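Local coordinates for protein walker-Type ATPase (Pyrococcus abyssi, PDB 2QEN) that is of unknown function but binds ADP and magnesium at a P-loop site, and probably works as a Walker-type ATPase that binds ATP, at residues 235-241 with 340-344; 244-248 with 258-262; 288-293 with 345-349. The protein carries 1 engineered substitution. All coordinates share one frame; numbering follows the deposited sequence.

Interaction 1: 235-241 with 340-344; sequences LDGIPGW and ADPVV. With ADP (adenosine-5'-diphosphate), chain C.
The closest CA pair across the segments is Leu-235 and Val-343, 6.2 Å apart, where the type I' turn 235-238 faces the start of helix 342-348. Asp-341 is the N-cap of that helix. Its OD1 accepts the backbone N of Val-343 at 2.9 Å, from above the carboxylate plane. The other oxygen serves the facing segment: Trp-241 NE1 donates to Asp-341 OD2 at 2.7 Å, almost straight at 173°. The indole N-H meets the syn lone pair, and the oxygen lies in the ring plane. CG of Asp-341 is anti to its backbone N (chi1 179°), which helps bring the carboxylate between the helix start and the indole. Val-343 lies over one face of the indole, at its five-membered ring. Its CB stands 3.9 Å from the centroid of that ring of Trp-241, a CH-pi contact. Val-343 CG2 also touches Leu-235 CD2. At the turn, Asp-236 CB abuts Pro-342 CG at 3.3 Å. Arg-41 of the ADP site touches both Ile-238 and Trp-241. The first turn of helix 239-252 also lines the nucleotide pocket: Pro-239 CB lies 3.4 Å from C8 of the adenine, and Gly-240 CA 3.3 Å from the ribose O4'.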
ATOM      1  N   LEU A 235     -15.646  -1.621 -12.532  1.00 35.59           N
ATOM      2  CA  LEU A 235     -14.493  -1.878 -11.655  1.00 35.87           C
ATOM      3  C   LEU A 235     -13.175  -1.115 -11.960  1.00 35.47           C
ATOM      4  O   LEU A 235     -12.230  -1.202 -11.180  1.00 35.12           O
ATOM      5  CB  LEU A 235     -14.250  -3.397 -11.479  1.00 35.11           C
ATOM      6  CG  LEU A 235     -15.432  -4.273 -11.023  1.00 35.91           C
ATOM      7  CD1 LEU A 235     -15.062  -5.787 -10.993  1.00 33.59           C
ATOM      8  CD2 LEU A 235     -16.044  -3.842  -9.673  1.00 34.68           C
ATOM      9  N   ASP A 236     -13.114  -0.433 -13.106  1.00 36.10           N
ATOM     10  CA  ASP A 236     -12.082   0.603 -13.448  1.00 36.66           C
ATOM     11  C   ASP A 236     -10.571   0.362 -13.124  1.00 36.37           C
ATOM     12  O   ASP A 236      -9.860   1.249 -12.581  1.00 35.98           O
ATOM     13  CB  ASP A 236     -12.522   1.993 -12.927  1.00 37.66           C
ATOM     14  CG  ASP A 236     -13.595   2.719 -13.834  1.00 40.68           C
ATOM     15  OD1 ASP A 236     -14.119   2.174 -14.849  1.00 43.40           O
ATOM     16  OD2 ASP A 236     -13.908   3.892 -13.513  1.00 43.83           O
ATOM     17  N   GLY A 237     -10.054  -0.815 -13.466  1.00 35.60           N
ATOM     18  CA  GLY A 237      -8.580  -1.006 -13.398  1.00 33.80           C
ATOM     19  C   GLY A 237      -7.952  -1.303 -12.038  1.00 33.35           C
ATOM     20  O   GLY A 237      -6.718  -1.371 -11.919  1.00 32.58           O
ATOM     21  N   ILE A 238      -8.780  -1.486 -11.010  1.00 32.79           N
ATOM     22  CA  ILE A 238      -8.274  -1.846  -9.687  1.00 32.64           C
ATOM     23  C   ILE A 238      -8.157  -3.374  -9.606  1.00 31.88           C
ATOM     24  O   ILE A 238      -9.169  -4.064  -9.603  1.00 31.90           O
ATOM     25  CB  ILE A 238      -9.179  -1.313  -8.529  1.00 33.27           C
ATOM     26  CG1 ILE A 238      -9.567   0.163  -8.754  1.00 35.40           C
ATOM     27  CG2 ILE A 238      -8.529  -1.580  -7.141  1.00 31.66           C
ATOM     28  CD1 ILE A 238      -8.556   1.180  -8.293  1.00 36.57           C
ATOM     29  N   PRO A 239      -6.922  -3.903  -9.581  1.00 31.43           N
ATOM     30  CA  PRO A 239      -6.748  -5.352  -9.616  1.00 31.29           C
ATOM     31  C   PRO A 239      -7.438  -6.078  -8.460  1.00 31.20           C
ATOM     32  O   PRO A 239      -7.896  -7.192  -8.654  1.00 31.15           O
ATOM     33  CB  PRO A 239      -5.227  -5.527  -9.532  1.00 31.03           C
ATOM     34  CG  PRO A 239      -4.666  -4.235 -10.040  1.00 31.23           C
ATOM     35  CD  PRO A 239      -5.624  -3.196  -9.555  1.00 31.30           C
ATOM     36  N   GLY A 240      -7.513  -5.449  -7.285  1.00 30.76           N
ATOM     37  CA  GLY A 240      -8.173  -6.048  -6.121  1.00 30.99           C
ATOM     38  C   GLY A 240      -9.622  -6.410  -6.418  1.00 31.15           C
ATOM     39  O   GLY A 240     -10.070  -7.514  -6.102  1.00 31.52           O
ATOM     40  N   TRP A 241     -10.340  -5.490  -7.066  1.00 30.31           N
ATOM     41  CA  TRP A 241     -11.743  -5.718  -7.411  1.00 29.97           C
ATOM     42  C   TRP A 241     -11.926  -6.622  -8.638  1.00 29.51           C
ATOM     43  O   TRP A 241     -12.857  -7.423  -8.689  1.00 29.24           O
ATOM     44  CB  TRP A 241     -12.483  -4.388  -7.566  1.00 29.54           C
ATOM     45  CG  TRP A 241     -12.334  -3.450  -6.352  1.00 29.10           C
ATOM     46  CD1 TRP A 241     -11.961  -2.136  -6.379  1.00 29.92           C
ATOM     47  CD2 TRP A 241     -12.566  -3.769  -4.964  1.00 28.70           C
ATOM     48  NE1 TRP A 241     -11.940  -1.620  -5.098  1.00 30.38           N
ATOM     49  CE2 TRP A 241     -12.305  -2.602  -4.215  1.00 29.15           C
ATOM     50  CE3 TRP A 241     -12.962  -4.927  -4.288  1.00 29.91           C
ATOM     51  CZ2 TRP A 241     -12.448  -2.553  -2.830  1.00 29.09           C
ATOM     52  CZ3 TRP A 241     -13.071  -4.889  -2.890  1.00 29.99           C
ATOM     53  CH2 TRP A 241     -12.826  -3.701  -2.184  1.00 29.86           C
ATOM     54  N   ALA A 340     -11.034   8.460  -5.119  1.00 27.94           N
ATOM     55  CA  ALA A 340      -9.875   7.861  -5.769  1.00 27.90           C
ATOM     56  C   ALA A 340     -10.172   6.481  -6.377  1.00 27.85           C
ATOM     57  O   ALA A 340      -9.683   6.170  -7.468  1.00 28.27           O
ATOM     58  CB  ALA A 340      -8.701   7.778  -4.783  1.00 27.56           C
ATOM     59  N   ASP A 341     -10.943   5.664  -5.656  1.00 27.48           N
ATOM     60  CA  ASP A 341     -11.362   4.330  -6.108  1.00 27.35           C
ATOM     61  C   ASP A 341     -12.856   4.369  -6.483  1.00 27.04           C
ATOM     62  O   ASP A 341     -13.693   4.606  -5.627  1.00 26.79           O
ATOM     63  CB  ASP A 341     -11.103   3.301  -4.991  1.00 27.32           C
ATOM     64  CG  ASP A 341     -11.525   1.866  -5.364  1.00 28.06           C
ATOM     65  OD1 ASP A 341     -12.209   1.642  -6.391  1.00 28.61           O
ATOM     66  OD2 ASP A 341     -11.176   0.937  -4.601  1.00 29.04           O
ATOM     67  N   PRO A 342     -13.192   4.123  -7.767  1.00 27.04           N
ATOM     68  CA  PRO A 342     -14.583   4.188  -8.260  1.00 26.85           C
ATOM     69  C   PRO A 342     -15.543   3.186  -7.607  1.00 26.74           C
ATOM     70  O   PRO A 342     -16.751   3.426  -7.574  1.00 26.79           O
ATOM     71  CB  PRO A 342     -14.438   3.860  -9.750  1.00 26.88           C
ATOM     72  CG  PRO A 342     -13.164   3.125  -9.850  1.00 26.90           C
ATOM     73  CD  PRO A 342     -12.260   3.767  -8.849  1.00 26.74           C
ATOM     74  N   VAL A 343     -15.012   2.065  -7.123  1.00 26.59           N
ATOM     75  CA  VAL A 343     -15.792   1.103  -6.348  1.00 26.35           C
ATOM     76  C   VAL A 343     -16.175   1.666  -4.956  1.00 26.94           C
ATOM     77  O   VAL A 343     -17.307   1.491  -4.503  1.00 27.49           O
ATOM     78  CB  VAL A 343     -15.079  -0.268  -6.297  1.00 26.14           C
ATOM     79  CG1 VAL A 343     -15.832  -1.276  -5.425  1.00 25.24           C
ATOM     80  CG2 VAL A 343     -14.902  -0.803  -7.706  1.00 25.34           C
ATOM     81  N   VAL A 344     -15.250   2.361  -4.291  1.00 27.44           N
ATOM     82  CA  VAL A 344     -15.585   3.115  -3.079  1.00 27.62           C
ATOM     83  C   VAL A 344     -16.748   4.089  -3.346  1.00 28.33           C
ATOM     84  O   VAL A 344     -17.704   4.143  -2.574  1.00 28.53           O
ATOM     85  CB  VAL A 344     -14.345   3.824  -2.453  1.00 27.35           C
ATOM     86  CG1 VAL A 344     -14.735   4.719  -1.267  1.00 27.45           C
ATOM     87  CG2 VAL A 344     -13.342   2.806  -1.991  1.00 26.67           C
TER
HETATM   88  PB  ADP C 999      -2.036  -2.778  -2.225  1.00 25.32           P
HETATM   89  O1B ADP C 999      -1.656  -1.805  -3.314  1.00 26.10           O
HETATM   90  O2B ADP C 999      -0.825  -3.329  -1.504  1.00 25.79           O
HETATM   91  O3B ADP C 999      -3.109  -2.313  -1.276  1.00 26.33           O
HETATM   92  PA  ADP C 999      -2.350  -5.592  -3.078  1.00 26.61           P
HETATM   93  O1A ADP C 999      -0.978  -5.852  -3.642  1.00 25.17           O
HETATM   94  O2A ADP C 999      -2.775  -6.244  -1.800  1.00 22.84           O
HETATM   95  O3A ADP C 999      -2.700  -3.996  -3.039  1.00 26.10           O
HETATM   96  O5' ADP C 999      -3.365  -6.017  -4.264  1.00 26.65           O
HETATM   97  C5' ADP C 999      -4.763  -6.236  -4.057  1.00 25.42           C
HETATM   98  C4' ADP C 999      -5.124  -7.602  -4.655  1.00 26.73           C
HETATM   99  O4' ADP C 999      -5.259  -7.506  -6.086  1.00 25.55           O
HETATM  100  C3' ADP C 999      -4.079  -8.699  -4.454  1.00 26.32           C
HETATM  101  O3' ADP C 999      -4.313  -9.474  -3.285  1.00 27.79           O
HETATM  102  C2' ADP C 999      -4.274  -9.587  -5.641  1.00 26.33           C
HETATM  103  O2' ADP C 999      -5.518 -10.247  -5.422  1.00 25.75           O
HETATM  104  C1' ADP C 999      -4.634  -8.621  -6.730  1.00 24.43           C
HETATM  105  N9  ADP C 999      -3.546  -8.098  -7.587  1.00 24.15           N
HETATM  106  C8  ADP C 999      -2.921  -6.920  -7.411  1.00 23.37           C
HETATM  107  N7  ADP C 999      -2.033  -6.681  -8.406  1.00 23.56           N
HETATM  108  C5  ADP C 999      -2.085  -7.730  -9.247  1.00 23.88           C
HETATM  109  C6  ADP C 999      -1.412  -8.127 -10.501  1.00 23.98           C
HETATM  110  N6  ADP C 999      -0.480  -7.331 -11.073  1.00 23.88           N
HETATM  111  N1  ADP C 999      -1.764  -9.313 -11.060  1.00 23.78           N
HETATM  112  C2  ADP C 999      -2.674 -10.116 -10.499  1.00 23.87           C
HETATM  113  N3  ADP C 999      -3.346  -9.811  -9.372  1.00 24.64           N
HETATM  114  C4  ADP C 999      -3.095  -8.658  -8.707  1.00 24.21           C

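Interaction 2: 244-248 with 258-262; sequences VFGVE and AMKRT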
ATOM      1  N   VAL A 244     -11.618 -10.221  -7.271  1.00 29.92           N
ATOM      2  CA  VAL A 244     -12.851 -10.586  -6.541  1.00 29.76           C
ATOM      3  C   VAL A 244     -13.975 -10.925  -7.530  1.00 29.72           C
ATOM      4  O   VAL A 244     -14.679 -11.922  -7.357  1.00 30.29           O
ATOM      5  CB  VAL A 244     -13.348  -9.444  -5.586  1.00 29.81           C
ATOM      6  CG1 VAL A 244     -14.754  -9.754  -5.046  1.00 28.08           C
ATOM      7  CG2 VAL A 244     -12.342  -9.196  -4.427  1.00 30.41           C
ATOM      8  N   PHE A 245     -14.145 -10.084  -8.545  1.00 29.34           N
ATOM      9  CA  PHE A 245     -15.123 -10.331  -9.613  1.00 29.54           C
ATOM     10  C   PHE A 245     -14.858 -11.656 -10.354  1.00 29.76           C
ATOM     11  O   PHE A 245     -15.777 -12.446 -10.559  1.00 30.72           O
ATOM     12  CB  PHE A 245     -15.164  -9.161 -10.600  1.00 29.05           C
ATOM     13  CG  PHE A 245     -16.066  -9.413 -11.782  1.00 29.87           C
ATOM     14  CD1 PHE A 245     -17.461  -9.293 -11.645  1.00 26.29           C
ATOM     15  CD2 PHE A 245     -15.527  -9.802 -13.019  1.00 26.93           C
ATOM     16  CE1 PHE A 245     -18.302  -9.569 -12.718  1.00 27.52           C
ATOM     17  CE2 PHE A 245     -16.363 -10.098 -14.090  1.00 25.56           C
ATOM     18  CZ  PHE A 245     -17.743  -9.965 -13.958  1.00 27.53           C
ATOM     19  N   GLY A 246     -13.603 -11.889 -10.749  1.00 29.35           N
ATOM     20  CA  GLY A 246     -13.221 -13.106 -11.459  1.00 28.78           C
ATOM     21  C   GLY A 246     -13.566 -14.358 -10.661  1.00 28.71           C
ATOM     22  O   GLY A 246     -14.202 -15.253 -11.171  1.00 28.51           O
ATOM     23  N   VAL A 247     -13.150 -14.390  -9.398  1.00 28.81           N
ATOM     24  CA  VAL A 247     -13.569 -15.415  -8.429  1.00 28.98           C
ATOM     25  C   VAL A 247     -15.097 -15.593  -8.344  1.00 28.89           C
ATOM     26  O   VAL A 247     -15.596 -16.708  -8.470  1.00 29.11           O
ATOM     27  CB  VAL A 247     -12.957 -15.121  -7.014  1.00 29.30           C
ATOM     28  CG1 VAL A 247     -13.510 -16.075  -5.928  1.00 28.50           C
ATOM     29  CG2 VAL A 247     -11.407 -15.217  -7.070  1.00 29.71           C
ATOM     30  N   GLU A 248     -15.836 -14.505  -8.125  1.00 28.75           N
ATOM     31  CA  GLU A 248     -17.311 -14.582  -7.996  1.00 28.41           C
ATOM     32  C   GLU A 248     -17.989 -15.078  -9.267  1.00 28.06           C
ATOM     33  O   GLU A 248     -18.975 -15.797  -9.202  1.00 28.47           O
ATOM     34  CB  GLU A 248     -17.906 -13.235  -7.554  1.00 28.70           C
ATOM     35  CG  GLU A 248     -17.598 -12.839  -6.102  1.00 30.59           C
ATOM     36  CD  GLU A 248     -17.974 -13.936  -5.102  1.00 36.18           C
ATOM     37  OE1 GLU A 248     -18.921 -14.698  -5.382  1.00 36.69           O
ATOM     38  OE2 GLU A 248     -17.316 -14.053  -4.037  1.00 39.45           O
ATOM     39  N   ALA A 258     -22.432 -12.404 -10.090  1.00 27.19           N
ATOM     40  CA  ALA A 258     -21.007 -12.143  -9.800  1.00 27.53           C
ATOM     41  C   ALA A 258     -20.737 -10.689  -9.398  1.00 28.38           C
ATOM     42  O   ALA A 258     -19.957 -10.424  -8.475  1.00 29.24           O
ATOM     43  CB  ALA A 258     -20.145 -12.515 -10.977  1.00 27.02           C
ATOM     44  N   MET A 259     -21.346  -9.742 -10.095  1.00 29.04           N
ATOM     45  CA  MET A 259     -21.147  -8.330  -9.754  1.00 30.29           C
ATOM     46  C   MET A 259     -21.847  -7.952  -8.441  1.00 30.61           C
ATOM     47  O   MET A 259     -21.320  -7.160  -7.664  1.00 30.86           O
ATOM     48  CB  MET A 259     -21.632  -7.423 -10.891  1.00 30.45           C
ATOM     49  CG  MET A 259     -21.192  -5.954 -10.781  1.00 33.15           C
ATOM     50  SD  MET A 259     -19.387  -5.704 -10.876  1.00 34.39           S
ATOM     51  CE  MET A 259     -18.997  -5.588  -9.165  1.00 38.86           C
ATOM     52  N   LYS A 260     -23.035  -8.509  -8.210  1.00 30.53           N
ATOM     53  CA  LYS A 260     -23.770  -8.272  -6.975  1.00 31.79           C
ATOM     54  C   LYS A 260     -22.909  -8.702  -5.779  1.00 31.72           C
ATOM     55  O   LYS A 260     -22.731  -7.945  -4.839  1.00 31.80           O
ATOM     56  CB  LYS A 260     -25.102  -9.035  -6.996  1.00 31.64           C
ATOM     57  CG  LYS A 260     -26.289  -8.256  -6.449  1.00 33.15           C
ATOM     58  CD  LYS A 260     -27.579  -9.069  -6.461  1.00 33.64           C
ATOM     59  CE  LYS A 260     -27.801  -9.833  -5.148  1.00 36.77           C
ATOM     60  NZ  LYS A 260     -29.257 -10.172  -4.900  1.00 36.46           N
ATOM     61  N   ARG A 261     -22.357  -9.913  -5.849  1.00 32.27           N
ATOM     62  CA  ARG A 261     -21.460 -10.458  -4.833  1.00 32.63           C
ATOM     63  C   ARG A 261     -20.142  -9.681  -4.700  1.00 32.14           C
ATOM     64  O   ARG A 261     -19.638  -9.513  -3.597  1.00 32.44           O
ATOM     65  CB  ARG A 261     -21.162 -11.937  -5.106  1.00 33.33           C
ATOM     66  CG  ARG A 261     -22.385 -12.845  -5.108  1.00 36.56           C
ATOM     67  CD  ARG A 261     -22.903 -13.066  -3.705  1.00 44.55           C
ATOM     68  NE  ARG A 261     -22.660 -14.414  -3.182  1.00 49.95           N
ATOM     69  CZ  ARG A 261     -21.533 -14.814  -2.596  1.00 51.64           C
ATOM     70  NH1 ARG A 261     -20.496 -13.991  -2.464  1.00 53.54           N
ATOM     71  NH2 ARG A 261     -21.438 -16.054  -2.148  1.00 52.58           N
ATOM     72  N   THR A 262     -19.580  -9.230  -5.816  1.00 31.26           N
ATOM     73  CA  THR A 262     -18.377  -8.391  -5.782  1.00 31.04           C
ATOM     74  C   THR A 262     -18.648  -7.122  -4.973  1.00 30.89           C
ATOM     75  O   THR A 262     -17.862  -6.768  -4.109  1.00 31.05           O
ATOM     76  CB  THR A 262     -17.874  -8.054  -7.213  1.00 30.48           C
ATOM     77  OG1 THR A 262     -17.639  -9.273  -7.915  1.00 30.41           O
ATOM     78  CG2 THR A 262     -16.579  -7.245  -7.199  1.00 30.56           C
TER
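Phe-245 and Thr-262 face each other where two helices pack, and apolar contacts carry much of this interface. The Phe-245 ring swings opposite its own N (chi1 175°) and runs beside the start of segment 258-262. CE1 of Phe-245 meets CB of Ala-258 at 3.9 Å, on an oblique line. Met-259 is bent at chi2 and chi3, and its SD comes 4.1 Å from Phe-245 CD1. This is an oblique Met-aromatic contact, with the sulfur 52° off the ring normal. At the other end of the segments, Val-244 CG1 rests on Thr-262 CG2.

The two helices, 239-252 and 255-280, follow each other after a very short connection and form a helical hairpin. It is splayed: their N-to-C directions differ by 133° at these segments, and the axes approach to 8.5 Å. Helix 225-235 covers a further side of it, with Ala-231 touching Phe-245.

Polar groups meet in several ways. Glu-248 CB comes close to Ala-258 O, and the CA atoms of these two residues are only 4.8 Å apart. Within segment 258-262, Thr-262 OG1 donates to Ala-258 O at 2.6 Å. That carbonyl also takes the backbone N of Thr-262, and the two donors reach it from opposite faces of its plane. The hydroxyl is thus turned back on its own helix, although OG1 also lies 3.2 Å from Phe-245 CA. Across the helices, Glu-248 and Arg-261 form a salt bridge through charge alone. Glu-248 OE1 sits over one face of the guanidinium, 3.4 Å from Arg-261 NH1, with no N-H aimed at it. The aliphatic start of Arg-261 also packs against the carboxylate, with CB near OE1.

Interaction 3: 288-293 with 345-349; sequences LRAIAL and ATVLR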
ATOM      1  N   LEU A 288     -17.274  12.419   2.022  1.00 27.36           N
ATOM      2  CA  LEU A 288     -17.076  11.316   1.089  1.00 27.47           C
ATOM      3  C   LEU A 288     -18.370  10.945   0.367  1.00 27.86           C
ATOM      4  O   LEU A 288     -18.403  10.858  -0.863  1.00 27.27           O
ATOM      5  CB  LEU A 288     -16.522  10.120   1.857  1.00 27.93           C
ATOM      6  CG  LEU A 288     -15.044   9.706   1.689  1.00 28.67           C
ATOM      7  CD1 LEU A 288     -14.134  10.742   1.049  1.00 27.37           C
ATOM      8  CD2 LEU A 288     -14.422   9.130   2.943  1.00 27.07           C
ATOM      9  N   ARG A 289     -19.447  10.761   1.128  1.00 27.95           N
ATOM     10  CA  ARG A 289     -20.739  10.477   0.511  1.00 28.12           C
ATOM     11  C   ARG A 289     -21.209  11.601  -0.424  1.00 27.40           C
ATOM     12  O   ARG A 289     -21.632  11.329  -1.553  1.00 27.21           O
ATOM     13  CB  ARG A 289     -21.786  10.130   1.553  1.00 28.88           C
ATOM     14  CG  ARG A 289     -23.008   9.476   0.949  1.00 31.33           C
ATOM     15  CD  ARG A 289     -23.859   8.795   1.996  1.00 35.71           C
ATOM     16  NE  ARG A 289     -23.366   7.460   2.339  1.00 38.73           N
ATOM     17  CZ  ARG A 289     -22.880   7.117   3.530  1.00 39.90           C
ATOM     18  NH1 ARG A 289     -22.804   8.012   4.506  1.00 39.92           N
ATOM     19  NH2 ARG A 289     -22.473   5.873   3.743  1.00 40.93           N
ATOM     20  N   ALA A 290     -21.097  12.851   0.027  1.00 26.24           N
ATOM     21  CA  ALA A 290     -21.418  14.011  -0.794  1.00 25.79           C
ATOM     22  C   ALA A 290     -20.711  13.982  -2.164  1.00 25.50           C
ATOM     23  O   ALA A 290     -21.360  14.119  -3.197  1.00 25.52           O
ATOM     24  CB  ALA A 290     -21.082  15.333  -0.023  1.00 25.81           C
ATOM     25  N   ILE A 291     -19.388  13.820  -2.153  1.00 25.12           N
ATOM     26  CA  ILE A 291     -18.567  13.721  -3.373  1.00 25.34           C
ATOM     27  C   ILE A 291     -19.032  12.583  -4.287  1.00 25.51           C
ATOM     28  O   ILE A 291     -19.257  12.802  -5.477  1.00 26.09           O
ATOM     29  CB  ILE A 291     -17.047  13.596  -3.040  1.00 25.59           C
ATOM     30  CG1 ILE A 291     -16.571  14.862  -2.312  1.00 25.75           C
ATOM     31  CG2 ILE A 291     -16.185  13.316  -4.320  1.00 23.69           C
ATOM     32  CD1 ILE A 291     -15.178  14.781  -1.712  1.00 25.93           C
ATOM     33  N   ALA A 292     -19.211  11.391  -3.716  1.00 25.25           N
ATOM     34  CA  ALA A 292     -19.762  10.243  -4.429  1.00 25.52           C
ATOM     35  C   ALA A 292     -21.107  10.520  -5.106  1.00 25.85           C
ATOM     36  O   ALA A 292     -21.409   9.925  -6.155  1.00 26.61           O
ATOM     37  CB  ALA A 292     -19.881   9.014  -3.470  1.00 25.27           C
ATOM     38  N   LEU A 293     -21.923  11.392  -4.502  1.00 25.60           N
ATOM     39  CA  LEU A 293     -23.234  11.755  -5.067  1.00 26.32           C
ATOM     40  C   LEU A 293     -23.170  12.917  -6.082  1.00 26.14           C
ATOM     41  O   LEU A 293     -24.203  13.377  -6.551  1.00 26.11           O
ATOM     42  CB  LEU A 293     -24.257  12.085  -3.954  1.00 26.48           C
ATOM     43  CG  LEU A 293     -24.675  11.002  -2.943  1.00 28.29           C
ATOM     44  CD1 LEU A 293     -25.417  11.650  -1.787  1.00 30.71           C
ATOM     45  CD2 LEU A 293     -25.561   9.955  -3.574  1.00 28.61           C
ATOM     46  N   ALA A 345     -16.682   4.828  -4.452  1.00 28.85           N
ATOM     47  CA  ALA A 345     -17.788   5.691  -4.852  1.00 29.44           C
ATOM     48  C   ALA A 345     -19.130   4.930  -5.006  1.00 29.94           C
ATOM     49  O   ALA A 345     -20.169   5.381  -4.504  1.00 29.65           O
ATOM     50  CB  ALA A 345     -17.428   6.460  -6.134  1.00 29.45           C
ATOM     51  N   THR A 346     -19.100   3.782  -5.690  1.00 30.67           N
ATOM     52  CA  THR A 346     -20.278   2.912  -5.837  1.00 31.01           C
ATOM     53  C   THR A 346     -20.863   2.500  -4.480  1.00 31.80           C
ATOM     54  O   THR A 346     -22.068   2.582  -4.275  1.00 31.94           O
ATOM     55  CB  THR A 346     -19.954   1.673  -6.706  1.00 31.07           C
ATOM     56  OG1 THR A 346     -19.575   2.110  -8.018  1.00 31.21           O
ATOM     57  CG2 THR A 346     -21.159   0.721  -6.830  1.00 30.31           C
ATOM     58  N   VAL A 347     -19.991   2.092  -3.559  1.00 32.76           N
ATOM     59  CA  VAL A 347     -20.368   1.705  -2.188  1.00 33.44           C
ATOM     60  C   VAL A 347     -20.947   2.875  -1.371  1.00 33.79           C
ATOM     61  O   VAL A 347     -21.935   2.702  -0.662  1.00 34.06           O
ATOM     62  CB  VAL A 347     -19.157   1.036  -1.435  1.00 33.61           C
ATOM     63  CG1 VAL A 347     -19.422   0.901   0.072  1.00 34.01           C
ATOM     64  CG2 VAL A 347     -18.824  -0.322  -2.040  1.00 32.52           C
ATOM     65  N   LEU A 348     -20.345   4.058  -1.478  1.00 34.33           N
ATOM     66  CA  LEU A 348     -20.878   5.266  -0.803  1.00 35.05           C
ATOM     67  C   LEU A 348     -22.251   5.752  -1.312  1.00 35.56           C
ATOM     68  O   LEU A 348     -22.987   6.376  -0.569  1.00 35.14           O
ATOM     69  CB  LEU A 348     -19.872   6.425  -0.830  1.00 34.71           C
ATOM     70  CG  LEU A 348     -18.560   6.290  -0.049  1.00 34.39           C
ATOM     71  CD1 LEU A 348     -17.496   7.137  -0.719  1.00 33.62           C
ATOM     72  CD2 LEU A 348     -18.717   6.675   1.429  1.00 33.54           C
ATOM     73  N   ARG A 349     -22.577   5.469  -2.574  1.00 36.80           N
ATOM     74  CA  ARG A 349     -23.903   5.783  -3.125  1.00 38.20           C
ATOM     75  C   ARG A 349     -24.921   4.728  -2.706  1.00 39.34           C
ATOM     76  O   ARG A 349     -26.115   4.874  -2.962  1.00 39.27           O
ATOM     77  CB  ARG A 349     -23.861   5.883  -4.651  1.00 38.15           C
ATOM     78  CG  ARG A 349     -23.194   7.133  -5.176  1.00 37.11           C
ATOM     79  CD  ARG A 349     -23.417   7.267  -6.665  1.00 37.63           C
ATOM     80  NE  ARG A 349     -22.651   6.298  -7.449  1.00 37.72           N
ATOM     81  CZ  ARG A 349     -21.398   6.473  -7.866  1.00 37.88           C
ATOM     82  NH1 ARG A 349     -20.733   7.591  -7.573  1.00 34.93           N
ATOM     83  NH2 ARG A 349     -20.812   5.518  -8.579  1.00 35.98           N
TER
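Arg-349 and Arg-289 reach across this contact in opposite directions, and each gives a hydrogen bond to a backbone carbonyl of the other segment. Arg-349 NH1 donates to Ala-292 O at 2.8 Å with an N-H...O angle of 159°. The oxygen lies in the guanidinium plane and offers a lone pair. The arginine chain bends at chi3 (-72°), which carries the guanidinium back so that one face lies over Ala-345 O of its own segment. In return, Arg-289 NE donates to Leu-348 O at 3.1 Å. This bond is more bent, at 143°, and the oxygen is tilted somewhat out of the guanidinium plane.

Between the two arginines lies an apolar strip. Ala-292 CB packs on Leu-348 CB at 3.7 Å and lies near Ala-345. Leu-348 points at the facing helix, and its CD1 reaches the carbonyl O of Leu-288 at 3.8 Å. Leu-293 and Arg-349 slide past each other in opposite directions, CD2 meeting CG.

Helix 282-292 falls in the part of the chain matched to the winged helix-turn-helix domain of MCM proteins. Helix 342-348 follows the strand hairpin 330-339 and packs on helix 282-292. Both arginines are held by backbone carbonyls near the C-terminal ends of these helices, where positive charge would probably be favourable to the helix dipoles.

In the fold
Interactions 1 and 2 share helix 239-252 and touch directly. Leu-235 CD1 meets Phe-245 CB at 3.4 Å, and Leu-235 CD2 meets Met-259 CE at 3.5 Å; the centres of the two interactions are 13 Å apart. Interactions 1 and 3 share helix 342-348 and lie 14 Å apart between centres, with no touch beyond adjoining in sequence. Interactions 2 and 3 do not touch; their nearest atoms are about 7 Å apart. Segment 235-241 touches ADP through Pro-239 and Gly-240, and the side chain of Ile-238 is about 11 Å from the magnesium ion. Helix 342-348 packs on both segment 235-241 and helix 282-292, and so lies between the nucleotide side and the part likened to a winged helix.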